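Local coordinates for putative chromatin binding protein (PDB 6QP0) that acts as a tRNA-dependent ATPase needed for tRNA modification by Elongator, and is represented here by its P-loop NTPase-like part with bound ADP, at residues S105-D108 with A109-A112; K136-R139 with Y140-C144; P220-R223 with W224-P227. All blocks are in the same frame, centred on the assembly; numbering follows the deposited sequence.

Contact 1 of 3, residues S105-D108 with A109-A112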
loop_
_atom_site.group_PDB
_atom_site.type_symbol
_atom_site.label_atom_id
_atom_site.label_comp_id
_atom_site.label_asym_id
_atom_site.label_seq_id
_atom_site.Cartn_x
_atom_site.Cartn_y
_atom_site.Cartn_z
ATOM N N SER A 105 14.871 11.407 1.140
ATOM C CA SER A 105 14.553 11.078 -0.239
ATOM C C SER A 105 13.510 9.967 -0.286
ATOM O O SER A 105 13.208 9.314 0.717
ATOM C CB SER A 105 15.816 10.652 -0.994
ATOM O OG SER A 105 16.330 9.437 -0.472
ATOM N N GLU A 106 12.954 9.756 -1.480
ATOM C CA GLU A 106 12.018 8.655 -1.671
ATOM C C GLU A 106 12.677 7.322 -1.339
ATOM O O GLU A 106 12.040 6.429 -0.769
ATOM C CB GLU A 106 11.498 8.662 -3.108
ATOM C CG GLU A 106 10.331 7.728 -3.349
ATOM C CD GLU A 106 9.783 7.830 -4.758
ATOM O OE1 GLU A 106 10.067 8.838 -5.443
ATOM O OE2 GLU A 106 9.067 6.899 -5.181
ATOM N N LYS A 107 13.957 7.173 -1.686
ATOM C CA LYS A 107 14.697 5.968 -1.326
ATOM C C LYS A 107 14.736 5.779 0.185
ATOM O O LYS A 107 14.650 4.648 0.678
ATOM C CB LYS A 107 16.109 6.049 -1.903
ATOM C CG LYS A 107 16.994 4.851 -1.624
ATOM C CD LYS A 107 18.216 4.877 -2.533
ATOM C CE LYS A 107 19.397 4.137 -1.925
ATOM N NZ LYS A 107 19.132 2.684 -1.740
ATOM N N ASP A 108 14.870 6.874 0.937
ATOM C CA ASP A 108 14.814 6.784 2.392
ATOM C C ASP A 108 13.416 6.411 2.874
ATOM O O ASP A 108 13.276 5.729 3.895
ATOM C CB ASP A 108 15.252 8.107 3.022
ATOM C CG ASP A 108 16.712 8.431 2.752
ATOM O OD1 ASP A 108 17.544 7.500 2.730
ATOM O OD2 ASP A 108 17.028 9.624 2.563
ATOM N N ALA A 109 12.374 6.853 2.163
ATOM C CA ALA A 109 11.019 6.443 2.513
ATOM C C ALA A 109 10.862 4.931 2.397
ATOM O O ALA A 109 10.262 4.292 3.268
ATOM C CB ALA A 109 10.003 7.154 1.620
ATOM N N ARG A 110 11.397 4.343 1.323
ATOM C CA ARG A 110 11.345 2.893 1.176
ATOM C C ARG A 110 12.161 2.207 2.266
ATOM O O ARG A 110 11.770 1.146 2.767
ATOM C CB ARG A 110 11.839 2.491 -0.214
ATOM C CG ARG A 110 10.958 3.007 -1.350
ATOM C CD ARG A 110 11.264 2.320 -2.670
ATOM N NE ARG A 110 12.626 2.569 -3.132
ATOM C CZ ARG A 110 13.014 3.669 -3.771
ATOM N NH1 ARG A 110 12.148 4.641 -4.021
ATOM N NH2 ARG A 110 14.277 3.802 -4.154
ATOM N N ALA A 111 13.294 2.798 2.645
ATOM C CA ALA A 111 14.055 2.272 3.773
ATOM C C ALA A 111 13.201 2.256 5.036
ATOM O O ALA A 111 13.134 1.245 5.744
ATOM C CB ALA A 111 15.321 3.102 3.982
ATOM N N ALA A 112 12.525 3.372 5.324
ATOM C CA ALA A 112 11.669 3.442 6.502
ATOM C C ALA A 112 10.574 2.387 6.444
ATOM O O ALA A 112 10.331 1.670 7.422
ATOM C CB ALA A 112 11.061 4.840 6.624
HETATM O O HOH W 1 8.750 4.646 -3.343
#
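R110 folds back over the first turn of its helix and lays its guanidinium against K107, whose CA sits 3.5 Å above the plane of the group, toward its rim. CG is anti to the carbonyl carbon and CD continues extended; the bend toward the N-terminal end comes at chi3 (-63°). NH1 thereby reaches E106, 3.6 Å from CG of that residue, while NH2 lies against CA and CB of K107. The extended E106 chain carries its carboxylate past the same nitrogen, with the two planar groups turned 71° apart. The resulting salt bridge is long, 4.0 Å from E106 OE2 to R110 NH1, and a water in the guanidinium plane helps to span it. This water donates to E106 OE2 at 2.9 Å and accepts only weakly from R110 NH1. The stronger hold on E106 comes from elsewhere, a hydrogen bond between OE2 and Y134 OH.

A109, the buried member, rests its CB 3.2 Å from E106 O, an ordinary approach within a helical turn, and its methyl also meets I83 of a neighbouring loop. Its N donates to S105 O at 3.0 Å, the first of four successive i to i+4 bonds that end with A112 N on D108 O.

D108 also turns back toward the helix start, on a different side, to S105. Its OD2 accepts from S105 N at 3.1 Å in a nearly straight bond (174°), and its own N donates to S105 OG at 3.3 Å. A carboxylate placed here would probably be stabilised by the positive end of the helix dipole. These reciprocal bonds, with S105 as N-cap, form the capping box that starts helix 106-120.

Contact 2 of 3, residues K136-R139 with Y140-C144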
loop_
_atom_site.group_PDB
_atom_site.type_symbol
_atom_site.label_atom_id
_atom_site.label_comp_id
_atom_site.label_asym_id
_atom_site.label_seq_id
_atom_site.Cartn_x
_atom_site.Cartn_y
_atom_site.Cartn_z
ATOM N N LYS A 136 7.924 -1.772 -9.388
ATOM C CA LYS A 136 8.071 -3.223 -9.421
ATOM C C LYS A 136 9.278 -3.670 -8.607
ATOM O O LYS A 136 9.202 -4.652 -7.858
ATOM C CB LYS A 136 8.189 -3.705 -10.867
ATOM C CG LYS A 136 6.925 -3.502 -11.686
ATOM C CD LYS A 136 7.121 -3.909 -13.138
ATOM C CE LYS A 136 5.861 -3.653 -13.958
ATOM N NZ LYS A 136 6.022 -4.053 -15.385
ATOM N N GLY A 137 10.402 -2.966 -8.742
ATOM C CA GLY A 137 11.568 -3.300 -7.943
ATOM C C GLY A 137 11.285 -3.232 -6.455
ATOM O O GLY A 137 11.632 -4.143 -5.699
ATOM N N TRP A 138 10.649 -2.145 -6.013
ATOM C CA TRP A 138 10.282 -2.027 -4.606
ATOM C C TRP A 138 9.349 -3.159 -4.195
ATOM O O TRP A 138 9.549 -3.799 -3.156
ATOM C CB TRP A 138 9.645 -0.662 -4.349
ATOM C CG TRP A 138 8.976 -0.536 -3.018
ATOM C CD1 TRP A 138 7.670 -0.223 -2.789
ATOM C CD2 TRP A 138 9.575 -0.724 -1.730
ATOM N NE1 TRP A 138 7.417 -0.198 -1.440
ATOM C CE2 TRP A 138 8.570 -0.503 -0.767
ATOM C CE3 TRP A 138 10.863 -1.053 -1.297
ATOM C CZ2 TRP A 138 8.812 -0.603 0.601
ATOM C CZ3 TRP A 138 11.101 -1.151 0.061
ATOM C CH2 TRP A 138 10.081 -0.927 0.994
ATOM N N ARG A 139 8.327 -3.432 -5.011
ATOM C CA ARG A 139 7.445 -4.560 -4.729
ATOM C C ARG A 139 8.214 -5.875 -4.730
ATOM O O ARG A 139 7.830 -6.819 -4.032
ATOM C CB ARG A 139 6.301 -4.609 -5.744
ATOM C CG ARG A 139 5.259 -3.503 -5.576
ATOM C CD ARG A 139 3.971 -3.815 -6.347
ATOM N NE ARG A 139 4.182 -3.874 -7.793
ATOM C CZ ARG A 139 3.974 -2.861 -8.632
ATOM N NH1 ARG A 139 3.541 -1.689 -8.187
ATOM N NH2 ARG A 139 4.199 -3.024 -9.929
ATOM N N TYR A 140 9.303 -5.955 -5.501
ATOM C CA TYR A 140 10.128 -7.158 -5.486
ATOM C C TYR A 140 10.922 -7.260 -4.191
ATOM O O TYR A 140 11.104 -8.360 -3.654
ATOM C CB TYR A 140 11.067 -7.173 -6.691
ATOM C CG TYR A 140 12.035 -8.335 -6.680
ATOM C CD1 TYR A 140 11.646 -9.591 -7.122
ATOM C CD2 TYR A 140 13.340 -8.176 -6.222
ATOM C CE1 TYR A 140 12.524 -10.657 -7.111
ATOM C CE2 TYR A 140 14.226 -9.237 -6.208
ATOM C CZ TYR A 140 13.812 -10.475 -6.654
ATOM O OH TYR A 140 14.686 -11.537 -6.643
ATOM N N GLN A 141 11.408 -6.127 -3.674
ATOM C CA GLN A 141 12.082 -6.135 -2.381
ATOM C C GLN A 141 11.144 -6.638 -1.292
ATOM O O GLN A 141 11.517 -7.486 -0.472
ATOM C CB GLN A 141 12.591 -4.734 -2.036
ATOM C CG GLN A 141 13.571 -4.133 -3.033
ATOM C CD GLN A 141 14.047 -2.750 -2.611
ATOM O OE1 GLN A 141 14.178 -2.462 -1.421
ATOM N NE2 GLN A 141 14.296 -1.884 -3.588
ATOM N N LEU A 142 9.912 -6.120 -1.270
ATOM C CA LEU A 142 8.941 -6.551 -0.270
ATOM C C LEU A 142 8.630 -8.032 -0.414
ATOM O O LEU A 142 8.485 -8.747 0.586
ATOM C CB LEU A 142 7.665 -5.721 -0.392
ATOM C CG LEU A 142 7.815 -4.233 -0.074
ATOM C CD1 LEU A 142 6.588 -3.452 -0.508
ATOM C CD2 LEU A 142 8.067 -4.040 1.412
ATOM N N TYR A 143 8.516 -8.512 -1.652
ATOM C CA TYR A 143 8.327 -9.940 -1.885
ATOM C C TYR A 143 9.460 -10.741 -1.255
ATOM O O TYR A 143 9.222 -11.692 -0.504
ATOM C CB TYR A 143 8.225 -10.201 -3.391
ATOM C CG TYR A 143 8.374 -11.647 -3.809
ATOM C CD1 TYR A 143 7.321 -12.541 -3.684
ATOM C CD2 TYR A 143 9.566 -12.110 -4.350
ATOM C CE1 TYR A 143 7.456 -13.863 -4.074
ATOM C CE2 TYR A 143 9.712 -13.426 -4.742
ATOM C CZ TYR A 143 8.654 -14.299 -4.603
ATOM O OH TYR A 143 8.800 -15.610 -4.995
ATOM N N CYS A 144 10.706 -10.357 -1.537
ATOM C CA CYS A 144 11.840 -11.050 -0.938
ATOM C C CYS A 144 11.863 -10.881 0.575
ATOM O O CYS A 144 12.359 -11.761 1.288
ATOM C CB CYS A 144 13.143 -10.541 -1.552
ATOM S SG CYS A 144 13.247 -10.812 -3.333
#
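L142 reaches back one turn to W138 and sets both its methyls on one side of the indole, along the NE1-CE2-CZ2 rim. Its CB points toward the preceding turn and lies 3.8 Å from R139 O. With CG anti to its own carbonyl carbon (chi1 -65°), the chain then leans over the W138 backbone, CG coming 3.6 Å from W138 O, the oxygen that also accepts from L142 N at 3.0 Å. From CG the two branches follow the rim. CD1 goes to the pyrrole part, 3.5 Å from W138 NE1, and makes a CH-pi contact 3.8 Å from the five-membered ring centroid, 29° off its normal. CD2 lies by the CZ2-CH2 edge of the benzene part and touches W138 CZ2 at 3.6 Å and CH2 at 3.7 Å.

The leucine is wedged between ring and sheet, because it also meets L4 and V6 of strand 4-9. Helix 136-148 is the connection of a beta-alpha-beta crossover in the parallel sheet of the P-loop NTPase fold, joining strands 125-130 and 153-158, which flank strand 4-9.

Q141 approaches the same indole quite differently. Its OE1 comes in at the edge, in the ring plane, 3.6 Å from W138 CE3, and the amide stands almost upright to the ring at 86°, setting a carbonyl oxygen against aromatic C-H groups. The ring's one polar atom, NE1, donates to N133 OD1, which fixes the rotation of the indole while R110, L113 and Y114 of helix 106-120 pack against it.

Contact 3 of 3, residues P220-R223 with W224-P227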
loop_
_atom_site.group_PDB
_atom_site.type_symbol
_atom_site.label_atom_id
_atom_site.label_comp_id
_atom_site.label_asym_id
_atom_site.label_seq_id
_atom_site.Cartn_x
_atom_site.Cartn_y
_atom_site.Cartn_z
ATOM N N PRO A 220 0.729 -9.708 -12.895
ATOM C CA PRO A 220 0.571 -11.078 -12.377
ATOM C C PRO A 220 1.439 -12.103 -13.085
ATOM O O PRO A 220 1.515 -13.248 -12.621
ATOM C CB PRO A 220 -0.920 -11.374 -12.596
ATOM C CG PRO A 220 -1.566 -10.037 -12.751
ATOM C CD PRO A 220 -0.542 -9.164 -13.407
ATOM N N MET A 221 2.078 -11.741 -14.200
ATOM C CA MET A 221 3.022 -12.649 -14.837
ATOM C C MET A 221 4.266 -12.843 -13.978
ATOM O O MET A 221 4.938 -13.875 -14.084
ATOM C CB MET A 221 3.413 -12.116 -16.216
ATOM C CG MET A 221 2.232 -11.865 -17.147
ATOM S SD MET A 221 1.465 -13.382 -17.746
ATOM C CE MET A 221 2.686 -13.934 -18.932
ATOM N N THR A 222 4.586 -11.869 -13.130
ATOM C CA THR A 222 5.754 -11.947 -12.265
ATOM C C THR A 222 5.361 -12.490 -10.898
ATOM O O THR A 222 4.277 -12.198 -10.385
ATOM C CB THR A 222 6.406 -10.572 -12.108
ATOM O OG1 THR A 222 5.491 -9.674 -11.470
ATOM C CG2 THR A 222 6.804 -10.013 -13.468
ATOM N N ARG A 223 6.262 -13.280 -10.307
ATOM C CA ARG A 223 5.977 -13.931 -9.037
ATOM C C ARG A 223 5.894 -12.950 -7.877
ATOM O O ARG A 223 5.238 -13.256 -6.875
ATOM C CB ARG A 223 7.047 -14.984 -8.741
ATOM C CG ARG A 223 8.452 -14.419 -8.632
ATOM C CD ARG A 223 9.494 -15.519 -8.516
ATOM N NE ARG A 223 10.835 -14.969 -8.338
ATOM C CZ ARG A 223 11.576 -14.465 -9.321
ATOM N NH1 ARG A 223 12.784 -13.987 -9.060
ATOM N NH2 ARG A 223 11.111 -14.436 -10.563
ATOM N N TRP A 224 6.535 -11.787 -7.978
ATOM C CA TRP A 224 6.527 -10.835 -6.877
ATOM C C TRP A 224 5.306 -9.927 -6.884
ATOM O O TRP A 224 5.010 -9.303 -5.858
ATOM C CB TRP A 224 7.800 -9.980 -6.896
ATOM C CG TRP A 224 8.009 -9.223 -8.165
ATOM C CD1 TRP A 224 7.524 -7.986 -8.471
ATOM C CD2 TRP A 224 8.768 -9.649 -9.301
ATOM N NE1 TRP A 224 7.930 -7.616 -9.729
ATOM C CE2 TRP A 224 8.696 -8.620 -10.261
ATOM C CE3 TRP A 224 9.502 -10.800 -9.602
ATOM C CZ2 TRP A 224 9.328 -8.707 -11.499
ATOM C CZ3 TRP A 224 10.128 -10.886 -10.832
ATOM C CH2 TRP A 224 10.038 -9.846 -11.765
ATOM N N ASP A 225 4.591 -9.839 -8.002
ATOM C CA ASP A 225 3.331 -9.111 -8.053
ATOM C C ASP A 225 2.122 -10.023 -7.901
ATOM O O ASP A 225 0.990 -9.530 -7.878
ATOM C CB ASP A 225 3.220 -8.323 -9.361
ATOM C CG ASP A 225 4.043 -7.050 -9.346
ATOM O OD1 ASP A 225 4.437 -6.604 -8.247
ATOM O OD2 ASP A 225 4.289 -6.488 -10.434
ATOM N N SER A 226 2.333 -11.336 -7.800
ATOM C CA SER A 226 1.251 -12.278 -7.576
ATOM C C SER A 226 1.379 -12.902 -6.191
ATOM O O SER A 226 2.483 -12.985 -5.643
ATOM C CB SER A 226 1.252 -13.398 -8.623
ATOM O OG SER A 226 2.271 -14.343 -8.346
ATOM N N PRO A 227 0.269 -13.358 -5.590
ATOM C CA PRO A 227 -1.104 -13.251 -6.110
ATOM C C PRO A 227 -1.635 -11.818 -6.079
ATOM O O PRO A 227 -1.538 -11.149 -5.053
ATOM C CB PRO A 227 -1.911 -14.158 -5.173
ATOM C CG PRO A 227 -1.090 -14.265 -3.933
ATOM C CD PRO A 227 0.340 -14.180 -4.369
#
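T222 and W224 make the tight half of this loop contact. T222 CB stands almost squarely above the six-membered ring of W224, 3.5 Å from its centroid and 11° off the normal, in a CH-pi contact, and T222 CG2 extends the cover to W224 CZ2 at 3.5 Å. The ring is turned back there because W224 CG sits between its own N and carbonyl carbon (chi1 58°). Alongside, T222 OG1 lies 3.4 Å from D225 CB and is hydrogen-bonded to N219 O.

The other half is looser. R223 runs extended along the exposed flank, its NH2 meeting W224 CZ3 at the ring edge at 3.7 Å, with the two planes 83° apart. The bonds across the turn are weak: D225 N reaches T222 O at 3.4 Å, and S226 OG donates to R223 O at 3.5 Å.

Were the indole cut back to an alanine, the T222 CB and methyl would probably lose the surface they rest on, and Y140 its edge-to-face mate.

That Y140 belongs to helix 136-148, against which W224 and R223 pack; after the cis peptide, P227 pairs its backbone with V155 of strand 153-158, leading into strand 228-231, at one edge of the sheet.

Overall arrangement
Contact 2 is the middle member. It meets contact 1, with R110 O 3.2 Å from W138 CH2, so the opening turns of helices 106-120 and 136-148 pack together; the centres of contacts 1 and 2 are about 14 Å apart. It also joins contact 3, whose centre is about 10 Å away, through the salt bridge of R139 NE with D225 OD1 at 2.8 Å and the packing of Y140 and Y143 on W224. Contacts 1 and 3 do not touch, their nearest atoms being about 12 Å apart. None reaches the nucleotide: the side chain of R139 is about 10 Å from that of ADP-binding K15, and that of E106 about 12 Å from the aluminium fluoride.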